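PDB 3F4L: putative oxidoreductase yhhX from Escherichia coli K-12, which probably acts as an NADP-dependent oxidoreductase of the Gfo/Idh/MocA family, perhaps oxidising scyllo-inositol. Local coordinates for residues I184-Y195 and E321-G332. Numbering follows the deposited sequence.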
loop_
_atom_site.group_PDB
_atom_site.type_symbol
_atom_site.label_atom_id
_atom_site.label_comp_id
_atom_site.label_asym_id
_atom_site.label_seq_id
_atom_site.Cartn_x
_atom_site.Cartn_y
_atom_site.Cartn_z
ATOM N N ILE A 184 -0.080 -4.064 -16.592
ATOM C CA ILE A 184 -0.894 -3.996 -17.796
ATOM C C ILE A 184 -0.810 -5.300 -18.606
ATOM O O ILE A 184 -1.816 -5.765 -19.139
ATOM C CB ILE A 184 -0.471 -2.766 -18.655
ATOM C CG1 ILE A 184 -0.929 -1.484 -17.949
ATOM C CG2 ILE A 184 -1.043 -2.862 -20.047
ATOM C CD1 ILE A 184 -0.283 -0.222 -18.459
ATOM N N SER A 185 0.376 -5.904 -18.684
ATOM C CA SER A 185 0.519 -7.149 -19.434
ATOM C C SER A 185 -0.301 -8.277 -18.793
ATOM O O SER A 185 -0.664 -9.233 -19.466
ATOM C CB SER A 185 1.989 -7.576 -19.506
ATOM O OG SER A 185 2.399 -8.172 -18.279
ATOM N N LEU A 186 -0.592 -8.169 -17.500
ATOM C CA LEU A 186 -1.366 -9.205 -16.799
ATOM C C LEU A 186 -2.867 -8.970 -16.822
ATOM O O LEU A 186 -3.650 -9.904 -17.001
ATOM C CB LEU A 186 -0.977 -9.281 -15.314
ATOM C CG LEU A 186 0.456 -9.588 -14.890
ATOM C CD1 LEU A 186 0.578 -9.505 -13.365
ATOM C CD2 LEU A 186 0.834 -10.965 -15.388
ATOM N N PHE A 187 -3.256 -7.715 -16.623
ATOM C CA PHE A 187 -4.662 -7.365 -16.520
ATOM C C PHE A 187 -5.248 -6.456 -17.586
ATOM O O PHE A 187 -6.455 -6.329 -17.677
ATOM C CB PHE A 187 -4.906 -6.767 -15.133
ATOM C CG PHE A 187 -4.389 -7.631 -14.002
ATOM C CD1 PHE A 187 -4.875 -8.918 -13.814
ATOM C CD2 PHE A 187 -3.415 -7.155 -13.136
ATOM C CE1 PHE A 187 -4.402 -9.718 -12.781
ATOM C CE2 PHE A 187 -2.933 -7.947 -12.095
ATOM C CZ PHE A 187 -3.425 -9.230 -11.917
ATOM N N GLY A 188 -4.404 -5.816 -18.385
ATOM C CA GLY A 188 -4.927 -4.959 -19.431
ATOM C C GLY A 188 -5.136 -3.502 -19.059
ATOM O O GLY A 188 -4.348 -2.913 -18.320
ATOM N N ARG A 189 -6.215 -2.935 -19.592
ATOM C CA ARG A 189 -6.591 -1.535 -19.393
ATOM C C ARG A 189 -7.485 -1.363 -18.159
ATOM O O ARG A 189 -8.589 -1.908 -18.097
ATOM C CB ARG A 189 -7.344 -1.055 -20.636
ATOM C CG ARG A 189 -6.892 0.257 -21.257
ATOM C CD ARG A 189 -7.614 0.470 -22.608
ATOM N NE ARG A 189 -6.854 1.302 -23.550
ATOM C CZ ARG A 189 -7.234 1.576 -24.801
ATOM N NH1 ARG A 189 -8.374 1.090 -25.281
ATOM N NH2 ARG A 189 -6.470 2.332 -25.582
ATOM N N PRO A 190 -7.031 -0.588 -17.166
ATOM C CA PRO A 190 -7.831 -0.380 -15.952
ATOM C C PRO A 190 -9.008 0.569 -16.164
ATOM O O PRO A 190 -9.023 1.353 -17.123
ATOM C CB PRO A 190 -6.818 0.202 -14.975
ATOM C CG PRO A 190 -5.972 1.047 -15.864
ATOM C CD PRO A 190 -5.752 0.141 -17.081
ATOM N N ASP A 191 -9.973 0.492 -15.252
ATOM C CA ASP A 191 -11.155 1.346 -15.276
ATOM C C ASP A 191 -10.807 2.718 -14.701
ATOM O O ASP A 191 -11.233 3.751 -15.226
ATOM C CB ASP A 191 -12.283 0.753 -14.416
ATOM C CG ASP A 191 -12.729 -0.613 -14.887
ATOM O OD1 ASP A 191 -12.832 -0.812 -16.117
ATOM O OD2 ASP A 191 -12.987 -1.483 -14.021
ATOM N N HIS A 192 -10.052 2.707 -13.605
ATOM C CA HIS A 192 -9.659 3.928 -12.911
ATOM C C HIS A 192 -8.203 3.873 -12.455
ATOM O O HIS A 192 -7.616 2.795 -12.319
ATOM C CB HIS A 192 -10.500 4.122 -11.649
ATOM C CG HIS A 192 -11.952 3.808 -11.825
ATOM N ND1 HIS A 192 -12.824 4.652 -12.478
ATOM C CD2 HIS A 192 -12.689 2.747 -11.415
ATOM C CE1 HIS A 192 -14.038 4.126 -12.460
ATOM N NE2 HIS A 192 -13.981 2.971 -11.821
ATOM N N VAL A 193 -7.637 5.047 -12.205
ATOM C CA VAL A 193 -6.272 5.139 -11.708
ATOM C C VAL A 193 -6.195 6.195 -10.616
ATOM O O VAL A 193 -6.692 7.305 -10.786
ATOM C CB VAL A 193 -5.264 5.523 -12.811
ATOM C CG1 VAL A 193 -3.867 5.636 -12.205
ATOM C CG2 VAL A 193 -5.263 4.477 -13.921
ATOM N N ALA A 194 -5.598 5.838 -9.483
ATOM C CA ALA A 194 -5.410 6.777 -8.379
ATOM C C ALA A 194 -3.913 7.099 -8.351
ATOM O O ALA A 194 -3.083 6.182 -8.338
ATOM C CB ALA A 194 -5.826 6.143 -7.042
ATOM N N TYR A 195 -3.575 8.385 -8.327
ATOM C CA TYR A 195 -2.185 8.829 -8.319
ATOM C C TYR A 195 -1.739 9.531 -7.030
ATOM O O TYR A 195 -2.495 10.289 -6.422
ATOM C CB TYR A 195 -1.910 9.815 -9.466
ATOM C CG TYR A 195 -2.289 9.391 -10.869
ATOM C CD1 TYR A 195 -3.531 9.722 -11.409
ATOM C CD2 TYR A 195 -1.375 8.718 -11.684
ATOM C CE1 TYR A 195 -3.851 9.403 -12.725
ATOM C CE2 TYR A 195 -1.685 8.391 -13.000
ATOM C CZ TYR A 195 -2.922 8.737 -13.516
ATOM O OH TYR A 195 -3.231 8.417 -14.823
ATOM N N GLU A 321 -1.525 -2.025 -24.934
ATOM C CA GLU A 321 -0.794 -1.958 -23.671
ATOM C C GLU A 321 0.140 -0.750 -23.680
ATOM O O GLU A 321 0.321 -0.073 -22.670
ATOM C CB GLU A 321 0.011 -3.246 -23.458
ATOM C CG GLU A 321 -0.867 -4.492 -23.470
ATOM C CD GLU A 321 -0.086 -5.788 -23.329
ATOM O OE1 GLU A 321 0.887 -6.001 -24.080
ATOM O OE2 GLU A 321 -0.455 -6.609 -22.470
ATOM N N VAL A 322 0.729 -0.473 -24.834
ATOM C CA VAL A 322 1.641 0.653 -24.947
ATOM C C VAL A 322 0.879 1.963 -24.791
ATOM O O VAL A 322 1.304 2.844 -24.056
ATOM C CB VAL A 322 2.376 0.636 -26.308
ATOM C CG1 VAL A 322 3.326 1.809 -26.407
ATOM C CG2 VAL A 322 3.131 -0.665 -26.457
ATOM N N LEU A 323 -0.259 2.084 -25.473
ATOM C CA LEU A 323 -1.054 3.305 -25.399
ATOM C C LEU A 323 -1.631 3.526 -23.996
ATOM O O LEU A 323 -1.724 4.662 -23.525
ATOM C CB LEU A 323 -2.185 3.256 -26.431
ATOM C CG LEU A 323 -1.734 3.258 -27.901
ATOM C CD1 LEU A 323 -2.938 3.133 -28.827
ATOM C CD2 LEU A 323 -0.975 4.534 -28.187
ATOM N N THR A 324 -2.023 2.442 -23.332
ATOM C CA THR A 324 -2.580 2.571 -21.992
ATOM C C THR A 324 -1.490 3.078 -21.037
ATOM O O THR A 324 -1.746 3.923 -20.180
ATOM C CB THR A 324 -3.149 1.225 -21.486
ATOM O OG1 THR A 324 -4.275 0.842 -22.291
ATOM C CG2 THR A 324 -3.587 1.346 -20.045
ATOM N N ASN A 325 -0.269 2.577 -21.202
ATOM C CA ASN A 325 0.849 2.992 -20.349
ATOM C C ASN A 325 1.124 4.494 -20.499
ATOM O O ASN A 325 1.170 5.234 -19.510
ATOM C CB ASN A 325 2.099 2.180 -20.715
ATOM C CG ASN A 325 3.145 2.183 -19.623
ATOM O OD1 ASN A 325 3.702 1.134 -19.285
ATOM N ND2 ASN A 325 3.435 3.355 -19.074
ATOM N N LEU A 326 1.306 4.942 -21.736
ATOM C CA LEU A 326 1.568 6.353 -22.008
ATOM C C LEU A 326 0.455 7.262 -21.493
ATOM O O LEU A 326 0.720 8.335 -20.946
ATOM C CB LEU A 326 1.745 6.575 -23.511
ATOM C CG LEU A 326 3.114 6.256 -24.127
ATOM C CD1 LEU A 326 3.649 4.930 -23.590
ATOM C CD2 LEU A 326 2.961 6.208 -25.655
ATOM N N GLU A 327 -0.792 6.842 -21.679
ATOM C CA GLU A 327 -1.927 7.645 -21.230
ATOM C C GLU A 327 -1.947 7.770 -19.706
ATOM O O GLU A 327 -2.150 8.862 -19.166
ATOM C CB GLU A 327 -3.237 7.023 -21.716
ATOM C CG GLU A 327 -4.460 7.848 -21.412
ATOM C CD GLU A 327 -5.734 7.194 -21.904
ATOM O OE1 GLU A 327 -5.770 6.747 -23.069
ATOM O OE2 GLU A 327 -6.709 7.134 -21.127
ATOM N N ILE A 328 -1.730 6.651 -19.017
ATOM C CA ILE A 328 -1.717 6.656 -17.558
ATOM C C ILE A 328 -0.612 7.579 -17.034
ATOM O O ILE A 328 -0.836 8.372 -16.124
ATOM C CB ILE A 328 -1.532 5.218 -16.993
ATOM C CG1 ILE A 328 -2.798 4.387 -17.288
ATOM C CG2 ILE A 328 -1.293 5.277 -15.481
ATOM C CD1 ILE A 328 -2.709 2.895 -16.915
ATOM N N LEU A 329 0.579 7.488 -17.617
ATOM C CA LEU A 329 1.678 8.342 -17.190
ATOM C C LEU A 329 1.334 9.826 -17.380
ATOM O O LEU A 329 1.518 10.638 -16.465
ATOM C CB LEU A 329 2.953 7.991 -17.973
ATOM C CG LEU A 329 3.606 6.657 -17.592
ATOM C CD1 LEU A 329 4.767 6.344 -18.524
ATOM C CD2 LEU A 329 4.089 6.740 -16.139
ATOM N N GLU A 330 0.816 10.173 -18.553
ATOM C CA GLU A 330 0.459 11.560 -18.851
ATOM C C GLU A 330 -0.593 12.113 -17.910
ATOM O O GLU A 330 -0.438 13.202 -17.364
ATOM C CB GLU A 330 -0.068 11.700 -20.287
ATOM C CG GLU A 330 0.909 11.306 -21.383
ATOM C CD GLU A 330 0.435 11.738 -22.766
ATOM O OE1 GLU A 330 -0.744 11.482 -23.105
ATOM O OE2 GLU A 330 1.246 12.333 -23.515
ATOM N N ARG A 331 -1.673 11.362 -17.725
ATOM C CA ARG A 331 -2.760 11.808 -16.870
ATOM C C ARG A 331 -2.394 11.891 -15.389
ATOM O O ARG A 331 -3.176 12.385 -14.581
ATOM C CB ARG A 331 -3.988 10.917 -17.079
ATOM C CG ARG A 331 -4.523 10.976 -18.518
ATOM C CD ARG A 331 -5.951 10.451 -18.611
ATOM N NE ARG A 331 -6.853 11.263 -17.803
ATOM C CZ ARG A 331 -8.138 10.992 -17.607
ATOM N NH1 ARG A 331 -8.684 9.916 -18.161
ATOM N NH2 ARG A 331 -8.879 11.800 -16.855
ATOM N N GLY A 332 -1.202 11.426 -15.039
ATOM C CA GLY A 332 -0.782 11.502 -13.655
ATOM C C GLY A 332 -0.450 12.948 -13.320
ATOM O O GLY A 332 -0.458 13.348 -12.157
#
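Strand 192-195 packs against helix 321-331 with its axis 10.0 Å away at closest approach and 41° from the helix direction; V193 and Y195, alternate strand residues, point toward the helix, while I184, near the end of the preceding helix 171-187, meets it one to two turns earlier. I184 is a knob in the hole formed by E321, T324, N325 and I328: its CG2, anti to the backbone N, lies 3.6 Å from E321 CB, and its CD1 comes 3.9 Å from N325 CA. I328 continues the apolar seam, its CD1 meeting P190 CG tip to tip at 3.9 Å, while V193 CG2 crosses its CG1 branch at 4.2 Å. The Y195 ring packs against the last turn. G332 CA sits over the centre of one face, a CH-pi contact 3.4 Å from the centroid, and V193 CG1 covers the opposite face nearer the rim. With both faces covered, the ring points OH at I328 O, 2.7 Å away, in the carbonyl plane and on a lone pair. A phenylalanine here would remove the hydroxyl and is likely to leave the buried I328 carbonyl without its side-chain donor. E321 runs past I184 and brings OE2 to 3.2 Å from S185 CA, while OE1 accepts a hydrogen bond from K318 N and forms a salt bridge with R126. Within the C-terminal alpha/beta domain, the contact thus fastens helix 319-331 onto the mixed sheet mainly through buried apolar side chains, with the tyrosine hydroxyl adding a directional bond to the helix backbone.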